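Rieske iron-sulfur protein soxF (Sulfolobus acidocaldarius, PDB 1JM1) carries a Rieske-type [2Fe-2S] cluster and probably passes electrons along the archaeal respiratory chain as part of a quinol oxidase complex. Local coordinates at residues 47-52 with 86-91; 30-35 with 43-48; 79-84 with 151-156. One frame throughout, in Å; residues are numbered along the deposited sequence.

Interaction 1: residues 47-52 with 86-91; sequences VDLQAL and TIFAFS
With CG of Asp-48 turned anti to the backbone N (chi1 -177°) and OG1 of Thr-86 set between its own backbone N and carbonyl carbon (chi1 56°), carboxylate and hydroxyl are brought together where strand 43-48 gives way to helix 49-53. The hydroxyl donates: Thr-86 OG1 lies 3.1 Å from Asp-48 OD1 and meets it from above the carboxylate plane. Through the opposite face of that plane the same oxygen accepts from Ala-51 N at 3.0 Å, an N-cap bond in the first turn of the helix, and Gln-50 N adds a weak third bond. Thr-86 also works through its other branch, as the methyl CG2 packs 3.6 Å from CB of Gln-50.

Behind this cap the strands 43-48 and 87-91 run antiparallel. Val-47 and Phe-88 form a hydrogen-bonded pair, with Val-47 N to Phe-88 O at 2.8 Å and a nearly straight return bond, 174° at the hydrogen, from Phe-88 N to Val-47 O. The ladder goes one step beyond the strand: Leu-49 N, already helical, donates to Thr-86 O at 3.0 Å.

On the Val-47 side of the sheet, Leu-49 crosses the Phe-88 side chain at about a right angle and brings CD1 to 3.6 Å from ring atom CD1 of Phe-88. The Phe-90 ring is met at its edge by CG1 of Val-47, and Ile-60 of strand 59-61 touches both phenylalanine side chains.

A buried carboxylate thus has one oxygen gripped by a hydroxyl and by the start of a helix, a setting that would probably stabilise its negative charge and that ties the strand-to-helix turn to the neighbouring strand.

Interaction 2: residues 30-35 with 43-48; sequences CAVYFF and PCFLVD
Phe-35 packs its ring against Cys-44 across the antiparallel beta hairpin of strands 32-36 and 43-48. The two are a hydrogen-bonded pair whose side chains share the face that also carries Tyr-33 and Leu-46. Because CG of Phe-35 sits between its backbone N and carbonyl carbon (chi1 64°), the ring folds back over the neighbouring strand. CB of Cys-44 then lies over one ring face, 3.7 Å from the centroid in a CH-pi contact, while SG stands more obliquely at 4.8 Å from that centroid. At the ring's edge is the backbone N of Leu-46, and the leucine reaches the same rim with CD2, 3.7 Å from CE2 of Phe-35. Tyr-33 takes a different course: it touches Leu-46 through CB, and the rest of its side chain leads away from the partner strand, with Ala-16 and Gln-24 among its neighbours.

The reverse face carries Val-32, Phe-34, Phe-45 and Val-47. Here the phenylalanines do not stack ring on ring; CB of Phe-45 lies over the Phe-34 face, 4.2 Å from its centroid and 28° off the normal. The Phe-45 ring lies toward Val-32, its diagonal neighbour on the other strand, whose CG1 approaches the ring obliquely, 4.0 Å from CD1 of Phe-45.

Strand 13-17 and helix 18-28 cover the Tyr-33 and Leu-46 side of the hairpin. On the chain before strand 32-36, Cys-30 is joined by a disulfide to Cys-201, tying the start of the hairpin to the C-terminal region.

Five backbone hydrogen bonds hold the two segments together; the one nearest the disulfide runs from Asp-48 N to Ala-31 O, 3.1 Å long, with the donor in the carbonyl plane.

Interaction 3: residues 79-84 with 151-156; sequences KGVGPN and VILDYD
Val-81 and Gly-82 lay the loop against strand 151-155, but two waters already span the gap at Lys-79. Water 1 lies 2.9 Å from Lys-79 O and also near Leu-153 O; water 2 accepts from Leu-153 N at 2.9 Å and is only weakly placed to reach Lys-79 O.

Val-81 makes the first direct contact. Both its methyls rest against CB of Leu-153, CG2 reaching 3.9 Å from CD1 of the leucine as the side chains cross at about a right angle, while CB of Val-81 rests 3.8 Å from CB of Tyr-155. At Gly-82 the chain itself lies over the tyrosine: CA stands 3.7 Å from the ring centroid and only 12° off the normal, a CH-pi contact over the centre of the face. Backbone angles of 90° and 178° and the proline that follows leave no room for a side chain here. Pro-83 then comes obliquely to the hydroxyl end of the ring, CD lying 3.9 Å from CZ of Tyr-155. Replacing Tyr-155 with an alanine would probably leave Gly-82 CA and the Pro-83 ring without the surface they rest on, and the loop freer to shift.

Ile-18 of helix 18-28 touches both Pro-83 and Tyr-155, Ile-162 of strand 161-167 packs on the tyrosine, and Ile-87 of strand 87-91 meets Val-81 and Leu-153, so the contact sits where that helix and these strands meet.

Interactions 1 and 2 lie about 7 Å apart between centres and share strand 43-48, the middle strand of a three-stranded antiparallel sheet: 32-36 flanks it in interaction 2, 87-91 in interaction 1. Interaction 3 sits about 10 Å and 13 Å from them, centre to centre, nearer the surface, where strand 151-155 belongs to another antiparallel sheet. Backbone bonds from Ile-87 O to Val-81 N and from Ala-89 O to Val-151 N link it to interaction 1, while Leu-46 and Leu-153 pack it against interaction 2. Along the chain the hairpin closes first, and interactions 1 and 3 interleave. The nearest side chains of interactions 1 and 2 are about 13 Å and 12 Å from the cluster; interaction 3 is packing away from it.

Interaction 1: residues 47-52 with 86-91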
ATOM      1  N   VAL A  47       1.746  -3.548   5.084  1.00 11.05           N
ATOM      2  CA  VAL A  47       3.106  -4.025   5.360  1.00 12.14           C
ATOM      3  C   VAL A  47       3.536  -3.482   6.698  1.00 11.98           C
ATOM      4  O   VAL A  47       3.355  -2.285   6.987  1.00 12.43           O
ATOM      5  CB  VAL A  47       4.076  -3.652   4.246  1.00 13.01           C
ATOM      6  CG1 VAL A  47       4.166  -2.148   3.963  1.00 13.62           C
ATOM      7  CG2 VAL A  47       5.476  -4.254   4.510  1.00 15.19           C
ATOM      8  N   ASP A  48       4.100  -4.358   7.531  1.00 12.52           N
ATOM      9  CA  ASP A  48       4.755  -3.938   8.766  1.00 12.88           C
ATOM     10  C   ASP A  48       6.182  -3.666   8.405  1.00 12.96           C
ATOM     11  O   ASP A  48       6.995  -4.585   8.178  1.00 14.04           O
ATOM     12  CB  ASP A  48       4.610  -4.948   9.871  1.00 13.68           C
ATOM     13  CG  ASP A  48       5.251  -4.450  11.164  1.00 16.73           C
ATOM     14  OD1 ASP A  48       6.240  -3.749  11.154  1.00 15.69           O
ATOM     15  OD2 ASP A  48       4.795  -4.927  12.247  1.00 26.03           O
ATOM     16  N   LEU A  49       6.547  -2.356   8.279  1.00 13.17           N
ATOM     17  CA  LEU A  49       7.865  -2.011   7.805  1.00 12.92           C
ATOM     18  C   LEU A  49       8.947  -2.364   8.794  1.00 14.51           C
ATOM     19  O   LEU A  49      10.117  -2.559   8.347  1.00 15.28           O
ATOM     20  CB  LEU A  49       7.969  -0.571   7.368  1.00 13.97           C
ATOM     21  CG  LEU A  49       7.232  -0.196   6.065  1.00 13.48           C
ATOM     22  CD1 LEU A  49       7.382   1.275   5.747  1.00 14.93           C
ATOM     23  CD2 LEU A  49       7.749  -0.984   4.857  1.00 15.06           C
ATOM     24  N   GLN A  50       8.666  -2.469  10.072  1.00 15.26           N
ATOM     25  CA  GLN A  50       9.688  -2.913  11.039  1.00 16.10           C
ATOM     26  C   GLN A  50       9.920  -4.398  10.920  1.00 16.65           C
ATOM     27  O   GLN A  50      11.074  -4.847  10.940  1.00 17.56           O
ATOM     28  CB  GLN A  50       9.243  -2.474  12.452  1.00 17.70           C
ATOM     29  CG  GLN A  50      10.246  -2.955  13.527  1.00 21.56           C
ATOM     30  CD  GLN A  50       9.867  -2.346  14.895  1.00 27.62           C
ATOM     31  OE1 GLN A  50      10.789  -1.867  15.485  1.00 44.36           O
ATOM     32  NE2 GLN A  50       8.695  -2.512  15.360  1.00 34.88           N
ATOM     33  N   ALA A  51       8.852  -5.213  10.807  1.00 16.37           N
ATOM     34  CA  ALA A  51       9.072  -6.616  10.582  1.00 16.97           C
ATOM     35  C   ALA A  51       9.846  -6.860   9.292  1.00 16.23           C
ATOM     36  O   ALA A  51      10.731  -7.720   9.229  1.00 17.99           O
ATOM     37  CB  ALA A  51       7.720  -7.356  10.578  1.00 16.98           C
ATOM     38  N   LEU A  52       9.560  -6.080   8.277  1.00 14.94           N
ATOM     39  CA  LEU A  52      10.200  -6.257   6.982  1.00 14.29           C
ATOM     40  C   LEU A  52      11.708  -5.907   7.031  1.00 15.07           C
ATOM     41  O   LEU A  52      12.527  -6.658   6.534  1.00 15.83           O
ATOM     42  CB  LEU A  52       9.476  -5.434   5.930  1.00 13.87           C
ATOM     43  CG  LEU A  52       9.997  -5.633   4.509  1.00 14.45           C
ATOM     44  CD1 LEU A  52       9.526  -6.970   3.957  1.00 15.99           C
ATOM     45  CD2 LEU A  52       9.532  -4.458   3.623  1.00 14.71           C
ATOM     46  N   THR A  86       4.057   0.868  13.150  1.00 11.10           N
ATOM     47  CA  THR A  86       4.898   0.471  12.018  1.00 11.56           C
ATOM     48  C   THR A  86       4.126  -0.110  10.845  1.00 10.96           C
ATOM     49  O   THR A  86       4.764  -0.603   9.915  1.00 11.81           O
ATOM     50  CB  THR A  86       5.965  -0.522  12.503  1.00 14.03           C
ATOM     51  OG1 THR A  86       5.292  -1.613  13.134  1.00 16.11           O
ATOM     52  CG2 THR A  86       6.951   0.152  13.467  1.00 14.51           C
ATOM     53  N   ILE A  87       2.795  -0.078  10.863  1.00 10.61           N
ATOM     54  CA  ILE A  87       2.000  -0.663   9.783  1.00 10.80           C
ATOM     55  C   ILE A  87       1.542   0.409   8.812  1.00 10.13           C
ATOM     56  O   ILE A  87       0.929   1.422   9.222  1.00 10.32           O
ATOM     57  CB  ILE A  87       0.815  -1.453  10.340  1.00 11.23           C
ATOM     58  CG1 ILE A  87       1.333  -2.640  11.163  1.00 13.77           C
ATOM     59  CG2 ILE A  87      -0.082  -1.907   9.197  1.00 12.07           C
ATOM     60  CD1 ILE A  87       0.329  -3.318  11.971  1.00 14.90           C
ATOM     61  N   PHE A  88       1.818   0.174   7.542  1.00  9.85           N
ATOM     62  CA  PHE A  88       1.516   1.051   6.421  1.00  9.71           C
ATOM     63  C   PHE A  88       0.771   0.236   5.366  1.00  9.69           C
ATOM     64  O   PHE A  88       0.691  -1.000   5.457  1.00 10.56           O
ATOM     65  CB  PHE A  88       2.820   1.633   5.825  1.00 10.41           C
ATOM     66  CG  PHE A  88       3.584   2.454   6.828  1.00 10.13           C
ATOM     67  CD1 PHE A  88       4.468   1.864   7.710  1.00 10.98           C
ATOM     68  CD2 PHE A  88       3.389   3.815   6.892  1.00 10.97           C
ATOM     69  CE1 PHE A  88       5.172   2.619   8.629  1.00 11.46           C
ATOM     70  CE2 PHE A  88       4.073   4.599   7.804  1.00 11.74           C
ATOM     71  CZ  PHE A  88       4.978   3.977   8.648  1.00 12.27           C
ATOM     72  N   ALA A  89       0.282   0.899   4.337  1.00  9.65           N
ATOM     73  CA  ALA A  89      -0.383   0.212   3.245  1.00  9.40           C
ATOM     74  C   ALA A  89      -0.225   0.981   1.950  1.00  9.02           C
ATOM     75  O   ALA A  89      -0.150   2.207   1.926  1.00  9.41           O
ATOM     76  CB  ALA A  89      -1.865   0.025   3.562  1.00 10.68           C
ATOM     77  N   PHE A  90      -0.228   0.220   0.845  1.00  9.18           N
ATOM     78  CA  PHE A  90      -0.019   0.761  -0.495  1.00  9.14           C
ATOM     79  C   PHE A  90      -0.973   0.083  -1.454  1.00  9.11           C
ATOM     80  O   PHE A  90      -1.382  -1.068  -1.295  1.00  9.46           O
ATOM     81  CB  PHE A  90       1.418   0.515  -0.953  1.00  9.74           C
ATOM     82  CG  PHE A  90       2.472   1.208  -0.116  1.00 10.10           C
ATOM     83  CD1 PHE A  90       2.963   0.620   1.028  1.00 10.67           C
ATOM     84  CD2 PHE A  90       2.934   2.475  -0.494  1.00 11.22           C
ATOM     85  CE1 PHE A  90       3.875   1.283   1.819  1.00 11.97           C
ATOM     86  CE2 PHE A  90       3.880   3.122   0.282  1.00 12.43           C
ATOM     87  CZ  PHE A  90       4.337   2.537   1.414  1.00 12.90           C
ATOM     88  N   SER A  91      -1.219   0.788  -2.593  1.00  9.35           N
ATOM     89  CA  SER A  91      -1.780   0.121  -3.761  1.00  9.25           C
ATOM     90  C   SER A  91      -0.828  -0.979  -4.245  1.00  9.25           C
ATOM     91  O   SER A  91       0.385  -0.846  -4.208  1.00  9.90           O
ATOM     92  CB  SER A  91      -1.961   1.144  -4.871  1.00  9.75           C
ATOM     93  OG  SER A  91      -2.459   0.543  -6.064  1.00  9.83           O
TER

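Interaction 2: residues 30-35 with 43-48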
ATOM      1  N   CYS A  30       5.625 -13.679   7.348  1.00 18.07           N
ATOM      2  CA  CYS A  30       5.133 -12.869   6.228  1.00 16.41           C
ATOM      3  C   CYS A  30       4.593 -11.543   6.745  1.00 15.98           C
ATOM      4  O   CYS A  30       3.646 -11.536   7.485  1.00 17.51           O
ATOM      5  CB  CYS A  30       4.083 -13.666   5.482  1.00 18.12           C
ATOM      6  SG  CYS A  30       3.433 -12.800   4.062  1.00 17.66           S
ATOM      7  N   ALA A  31       5.274 -10.419   6.343  1.00 15.48           N
ATOM      8  CA  ALA A  31       4.922  -9.078   6.832  1.00 15.65           C
ATOM      9  C   ALA A  31       4.033  -8.317   5.918  1.00 14.11           C
ATOM     10  O   ALA A  31       3.841  -7.092   6.129  1.00 14.69           O
ATOM     11  CB  ALA A  31       6.215  -8.285   7.053  1.00 19.01           C
ATOM     12  N   VAL A  32       3.460  -8.957   4.892  1.00 13.84           N
ATOM     13  CA  VAL A  32       2.589  -8.331   3.895  1.00 13.02           C
ATOM     14  C   VAL A  32       1.230  -8.988   3.991  1.00 13.13           C
ATOM     15  O   VAL A  32       1.124 -10.210   4.122  1.00 15.27           O
ATOM     16  CB  VAL A  32       3.212  -8.593   2.456  1.00 16.46           C
ATOM     17  CG1 VAL A  32       2.386  -8.120   1.381  1.00 17.01           C
ATOM     18  CG2 VAL A  32       4.615  -7.898   2.424  1.00 20.21           C
ATOM     19  N   TYR A  33       0.146  -8.172   3.896  1.00 12.09           N
ATOM     20  CA  TYR A  33      -1.204  -8.653   4.089  1.00 11.69           C
ATOM     21  C   TYR A  33      -2.082  -8.009   3.041  1.00 11.22           C
ATOM     22  O   TYR A  33      -2.320  -6.785   3.073  1.00 11.91           O
ATOM     23  CB  TYR A  33      -1.683  -8.345   5.492  1.00 12.83           C
ATOM     24  CG  TYR A  33      -2.927  -8.966   5.964  1.00 13.75           C
ATOM     25  CD1 TYR A  33      -2.914 -10.141   6.711  1.00 18.43           C
ATOM     26  CD2 TYR A  33      -4.190  -8.429   5.629  1.00 15.03           C
ATOM     27  CE1 TYR A  33      -4.078 -10.744   7.147  1.00 22.11           C
ATOM     28  CE2 TYR A  33      -5.347  -9.043   6.105  1.00 17.35           C
ATOM     29  CZ  TYR A  33      -5.246 -10.196   6.842  1.00 20.28           C
ATOM     30  OH  TYR A  33      -6.401 -10.793   7.385  1.00 29.20           O
ATOM     31  N   PHE A  34      -2.592  -8.786   2.088  1.00 11.88           N
ATOM     32  CA  PHE A  34      -3.329  -8.253   0.956  1.00 11.30           C
ATOM     33  C   PHE A  34      -4.783  -8.030   1.291  1.00 11.53           C
ATOM     34  O   PHE A  34      -5.364  -8.771   2.101  1.00 12.91           O
ATOM     35  CB  PHE A  34      -3.221  -9.175  -0.266  1.00 12.61           C
ATOM     36  CG  PHE A  34      -1.817  -9.166  -0.861  1.00 12.47           C
ATOM     37  CD1 PHE A  34      -0.900 -10.114  -0.444  1.00 15.48           C
ATOM     38  CD2 PHE A  34      -1.468  -8.220  -1.794  1.00 12.78           C
ATOM     39  CE1 PHE A  34       0.373 -10.085  -1.007  1.00 19.50           C
ATOM     40  CE2 PHE A  34      -0.186  -8.192  -2.352  1.00 14.54           C
ATOM     41  CZ  PHE A  34       0.729  -9.128  -1.963  1.00 17.93           C
ATOM     42  N   PHE A  35      -5.366  -7.040   0.624  1.00 11.22           N
ATOM     43  CA  PHE A  35      -6.782  -6.712   0.748  1.00 11.64           C
ATOM     44  C   PHE A  35      -7.179  -5.931  -0.512  1.00 11.28           C
ATOM     45  O   PHE A  35      -6.312  -5.677  -1.372  1.00 12.79           O
ATOM     46  CB  PHE A  35      -7.073  -5.917   2.047  1.00 12.04           C
ATOM     47  CG  PHE A  35      -6.434  -4.578   2.150  1.00 11.21           C
ATOM     48  CD1 PHE A  35      -7.143  -3.408   1.922  1.00 11.24           C
ATOM     49  CD2 PHE A  35      -5.095  -4.440   2.506  1.00 11.27           C
ATOM     50  CE1 PHE A  35      -6.580  -2.165   2.093  1.00 10.86           C
ATOM     51  CE2 PHE A  35      -4.517  -3.187   2.668  1.00 11.12           C
ATOM     52  CZ  PHE A  35      -5.246  -2.051   2.466  1.00 10.90           C
ATOM     53  N   PRO A  43      -6.532  -4.081  -5.724  1.00 10.79           N
ATOM     54  CA  PRO A  43      -5.703  -4.741  -4.733  1.00 10.76           C
ATOM     55  C   PRO A  43      -4.740  -3.787  -4.047  1.00 10.22           C
ATOM     56  O   PRO A  43      -4.196  -2.891  -4.689  1.00 10.03           O
ATOM     57  CB  PRO A  43      -4.956  -5.817  -5.570  1.00 11.63           C
ATOM     58  CG  PRO A  43      -4.804  -5.140  -6.888  1.00 12.83           C
ATOM     59  CD  PRO A  43      -6.118  -4.389  -7.109  1.00 12.34           C
ATOM     60  N   CYS A  44      -4.527  -4.036  -2.762  1.00 10.02           N
ATOM     61  CA  CYS A  44      -3.668  -3.283  -1.877  1.00  9.81           C
ATOM     62  C   CYS A  44      -2.929  -4.221  -0.976  1.00 10.09           C
ATOM     63  O   CYS A  44      -3.295  -5.400  -0.855  1.00 10.62           O
ATOM     64  CB  CYS A  44      -4.526  -2.330  -1.006  1.00  9.88           C
ATOM     65  SG  CYS A  44      -5.486  -1.104  -1.924  1.00 10.54           S
ATOM     66  N   PHE A  45      -1.926  -3.734  -0.243  1.00 10.35           N
ATOM     67  CA  PHE A  45      -1.326  -4.536   0.819  1.00 10.72           C
ATOM     68  C   PHE A  45      -0.988  -3.674   1.999  1.00 10.29           C
ATOM     69  O   PHE A  45      -0.509  -2.546   1.852  1.00 10.60           O
ATOM     70  CB  PHE A  45      -0.105  -5.323   0.311  1.00 11.53           C
ATOM     71  CG  PHE A  45       1.052  -4.488  -0.159  1.00 10.89           C
ATOM     72  CD1 PHE A  45       2.093  -4.173   0.671  1.00 11.26           C
ATOM     73  CD2 PHE A  45       1.078  -3.980  -1.450  1.00 11.58           C
ATOM     74  CE1 PHE A  45       3.112  -3.363   0.254  1.00 11.72           C
ATOM     75  CE2 PHE A  45       2.106  -3.146  -1.867  1.00 11.88           C
ATOM     76  CZ  PHE A  45       3.131  -2.850  -1.032  1.00 11.83           C
ATOM     77  N   LEU A  46      -1.157  -4.255   3.181  1.00 11.11           N
ATOM     78  CA  LEU A  46      -0.541  -3.786   4.406  1.00 10.99           C
ATOM     79  C   LEU A  46       0.852  -4.323   4.472  1.00 10.67           C
ATOM     80  O   LEU A  46       1.118  -5.438   4.035  1.00 12.12           O
ATOM     81  CB  LEU A  46      -1.257  -4.312   5.711  1.00 14.16           C
ATOM     82  CG  LEU A  46      -2.666  -4.138   5.981  1.00 13.91           C
ATOM     83  CD1 LEU A  46      -3.070  -4.742   7.356  1.00 16.18           C
ATOM     84  CD2 LEU A  46      -3.045  -2.659   6.058  1.00 14.77           C
ATOM     85  N   VAL A  47       1.746  -3.548   5.084  1.00 11.05           N
ATOM     86  CA  VAL A  47       3.106  -4.025   5.360  1.00 12.14           C
ATOM     87  C   VAL A  47       3.536  -3.482   6.698  1.00 11.98           C
ATOM     88  O   VAL A  47       3.355  -2.285   6.987  1.00 12.43           O
ATOM     89  CB  VAL A  47       4.076  -3.652   4.246  1.00 13.01           C
ATOM     90  CG1 VAL A  47       4.166  -2.148   3.963  1.00 13.62           C
ATOM     91  CG2 VAL A  47       5.476  -4.254   4.510  1.00 15.19           C
ATOM     92  N   ASP A  48       4.100  -4.358   7.531  1.00 12.52           N
ATOM     93  CA  ASP A  48       4.755  -3.938   8.766  1.00 12.88           C
ATOM     94  C   ASP A  48       6.182  -3.666   8.405  1.00 12.96           C
ATOM     95  O   ASP A  48       6.995  -4.585   8.178  1.00 14.04           O
ATOM     96  CB  ASP A  48       4.610  -4.948   9.871  1.00 13.68           C
ATOM     97  CG  ASP A  48       5.251  -4.450  11.164  1.00 16.73           C
ATOM     98  OD1 ASP A  48       6.240  -3.749  11.154  1.00 15.69           O
ATOM     99  OD2 ASP A  48       4.795  -4.927  12.247  1.00 26.03           O
TER

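Interaction 3: residues 79-84 with 151-156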
ATOM      1  N   LYS A  79       1.512   8.355   9.161  1.00 12.34           N
ATOM      2  CA  LYS A  79       1.988   7.677  10.377  1.00 13.22           C
ATOM      3  C   LYS A  79       1.667   6.210  10.290  1.00 11.49           C
ATOM      4  O   LYS A  79       0.569   5.792   9.893  1.00 12.12           O
ATOM      5  CB  LYS A  79       1.309   8.292  11.632  1.00 18.10           C
ATOM      6  CG  LYS A  79       1.874   9.772  11.889  1.00 26.20           C
ATOM      7  CD  LYS A  79       1.563  10.329  13.202  1.00 39.50           C
ATOM      8  CE  LYS A  79       2.252  11.677  13.444  1.00 44.89           C
ATOM      9  NZ  LYS A  79       2.130  12.496  12.216  1.00 68.65           N
ATOM     10  N   GLY A  80       2.614   5.374  10.699  1.00 11.44           N
ATOM     11  CA  GLY A  80       2.369   3.967  10.831  1.00 10.81           C
ATOM     12  C   GLY A  80       1.365   3.724  11.953  1.00 10.73           C
ATOM     13  O   GLY A  80       1.332   4.474  12.942  1.00 11.98           O
ATOM     14  N   VAL A  81       0.583   2.663  11.834  1.00 10.50           N
ATOM     15  CA  VAL A  81      -0.471   2.416  12.795  1.00 10.36           C
ATOM     16  C   VAL A  81      -0.235   1.132  13.601  1.00 10.74           C
ATOM     17  O   VAL A  81       0.632   0.299  13.289  1.00 11.20           O
ATOM     18  CB  VAL A  81      -1.877   2.401  12.127  1.00 11.24           C
ATOM     19  CG1 VAL A  81      -2.101   3.702  11.371  1.00 12.25           C
ATOM     20  CG2 VAL A  81      -2.077   1.176  11.248  1.00 11.67           C
ATOM     21  N   GLY A  82      -1.055   1.011  14.644  1.00 11.30           N
ATOM     22  CA  GLY A  82      -1.002  -0.081  15.578  1.00 11.46           C
ATOM     23  C   GLY A  82      -0.087   0.216  16.724  1.00 11.06           C
ATOM     24  O   GLY A  82       0.571   1.269  16.782  1.00 11.82           O
ATOM     25  N   PRO A  83       0.021  -0.714  17.683  1.00 11.89           N
ATOM     26  CA  PRO A  83       0.775  -0.430  18.933  1.00 12.05           C
ATOM     27  C   PRO A  83       2.249  -0.173  18.705  1.00 12.73           C
ATOM     28  O   PRO A  83       2.841   0.443  19.585  1.00 14.66           O
ATOM     29  CB  PRO A  83       0.557  -1.702  19.779  1.00 13.66           C
ATOM     30  CG  PRO A  83      -0.607  -2.345  19.178  1.00 17.17           C
ATOM     31  CD  PRO A  83      -0.684  -2.005  17.751  1.00 12.55           C
ATOM     32  N   ASN A  84       2.850  -0.659  17.647  1.00 12.86           N
ATOM     33  CA  ASN A  84       4.245  -0.385  17.360  1.00 13.93           C
ATOM     34  C   ASN A  84       4.416   0.817  16.449  1.00 12.53           C
ATOM     35  O   ASN A  84       5.534   1.284  16.258  1.00 14.66           O
ATOM     36  CB  ASN A  84       4.919  -1.586  16.675  1.00 17.09           C
ATOM     37  CG  ASN A  84       4.834  -2.830  17.542  1.00 19.71           C
ATOM     38  OD1 ASN A  84       5.274  -2.744  18.703  1.00 24.89           O
ATOM     39  ND2 ASN A  84       4.193  -3.864  17.049  1.00 28.25           N
ATOM     40  N   VAL A 151      -2.349   3.839   0.915  1.00  9.45           N
ATOM     41  CA  VAL A 151      -3.653   3.676   1.517  1.00  9.89           C
ATOM     42  C   VAL A 151      -3.531   4.161   2.971  1.00  9.80           C
ATOM     43  O   VAL A 151      -2.739   3.630   3.757  1.00 10.68           O
ATOM     44  CB  VAL A 151      -4.119   2.221   1.452  1.00 10.50           C
ATOM     45  CG1 VAL A 151      -5.484   2.081   2.161  1.00 11.95           C
ATOM     46  CG2 VAL A 151      -4.202   1.751   0.009  1.00 11.56           C
ATOM     47  N   ILE A 152      -4.304   5.183   3.288  1.00 10.32           N
ATOM     48  CA  ILE A 152      -4.293   5.782   4.634  1.00 10.86           C
ATOM     49  C   ILE A 152      -5.048   4.839   5.566  1.00 10.85           C
ATOM     50  O   ILE A 152      -6.148   4.386   5.240  1.00 11.24           O
ATOM     51  CB  ILE A 152      -4.880   7.185   4.585  0.54 11.41           C
ATOM     52  CG1 ILE A 152      -4.140   8.025   3.534  0.54 13.02           C
ATOM     53  CG2 ILE A 152      -4.858   7.801   5.991  0.54 13.17           C
ATOM     54  CD1 ILE A 152      -5.006   9.225   3.181  0.54 16.06           C
ATOM     55  N   LEU A 153      -4.427   4.533   6.714  1.00 11.55           N
ATOM     56  CA  LEU A 153      -4.973   3.648   7.698  1.00 11.37           C
ATOM     57  C   LEU A 153      -5.327   4.377   8.963  1.00 12.09           C
ATOM     58  O   LEU A 153      -4.743   5.404   9.312  1.00 13.82           O
ATOM     59  CB  LEU A 153      -3.944   2.549   8.026  1.00 11.55           C
ATOM     60  CG  LEU A 153      -3.446   1.701   6.866  1.00 10.97           C
ATOM     61  CD1 LEU A 153      -2.382   0.720   7.370  1.00 11.57           C
ATOM     62  CD2 LEU A 153      -4.598   0.958   6.175  1.00 11.30           C
ATOM     63  N   ASP A 154      -6.251   3.785   9.706  1.00 12.67           N
ATOM     64  CA  ASP A 154      -6.658   4.233  11.040  1.00 13.17           C
ATOM     65  C   ASP A 154      -6.746   2.980  11.920  1.00 13.07           C
ATOM     66  O   ASP A 154      -7.510   2.045  11.610  1.00 17.89           O
ATOM     67  CB  ASP A 154      -7.968   4.965  10.982  1.00 14.59           C
ATOM     68  CG  ASP A 154      -8.428   5.552  12.295  1.00 21.94           C
ATOM     69  OD1 ASP A 154      -7.593   5.760  13.174  1.00 30.81           O
ATOM     70  OD2 ASP A 154      -9.613   5.929  12.398  1.00 26.58           O
ATOM     71  N   TYR A 155      -6.106   2.967  13.053  1.00 13.95           N
ATOM     72  CA  TYR A 155      -6.152   1.891  14.019  1.00 13.17           C
ATOM     73  C   TYR A 155      -7.094   2.311  15.160  1.00 12.17           C
ATOM     74  O   TYR A 155      -6.912   3.351  15.773  1.00 14.35           O
ATOM     75  CB  TYR A 155      -4.718   1.625  14.534  1.00 13.96           C
ATOM     76  CG  TYR A 155      -4.624   0.683  15.691  1.00 13.06           C
ATOM     77  CD1 TYR A 155      -4.766  -0.715  15.543  1.00 13.96           C
ATOM     78  CD2 TYR A 155      -4.341   1.144  16.948  1.00 12.20           C
ATOM     79  CE1 TYR A 155      -4.630  -1.568  16.629  1.00 15.19           C
ATOM     80  CE2 TYR A 155      -4.231   0.296  18.023  1.00 13.58           C
ATOM     81  CZ  TYR A 155      -4.423  -1.039  17.885  1.00 14.43           C
ATOM     82  OH  TYR A 155      -4.374  -1.942  18.939  1.00 17.50           O
ATOM     83  N   ASP A 156      -8.057   1.465  15.425  1.00 11.45           N
ATOM     84  CA  ASP A 156      -9.007   1.666  16.518  1.00 11.81           C
ATOM     85  C   ASP A 156      -8.360   1.068  17.784  1.00 11.33           C
ATOM     86  O   ASP A 156      -8.282  -0.154  17.926  1.00 11.63           O
ATOM     87  CB  ASP A 156     -10.343   1.002  16.207  1.00 13.03           C
ATOM     88  CG  ASP A 156     -11.391   1.259  17.247  1.00 15.92           C
ATOM     89  OD1 ASP A 156     -11.061   1.549  18.397  1.00 17.99           O
ATOM     90  OD2 ASP A 156     -12.594   1.180  16.934  1.00 20.14           O
TER
HETATM   91  O   HOH W   1      -2.043   6.916  10.087  1.00 24.09           O
HETATM   92  O   HOH W   2      -2.190   5.978   7.895  1.00 24.60           O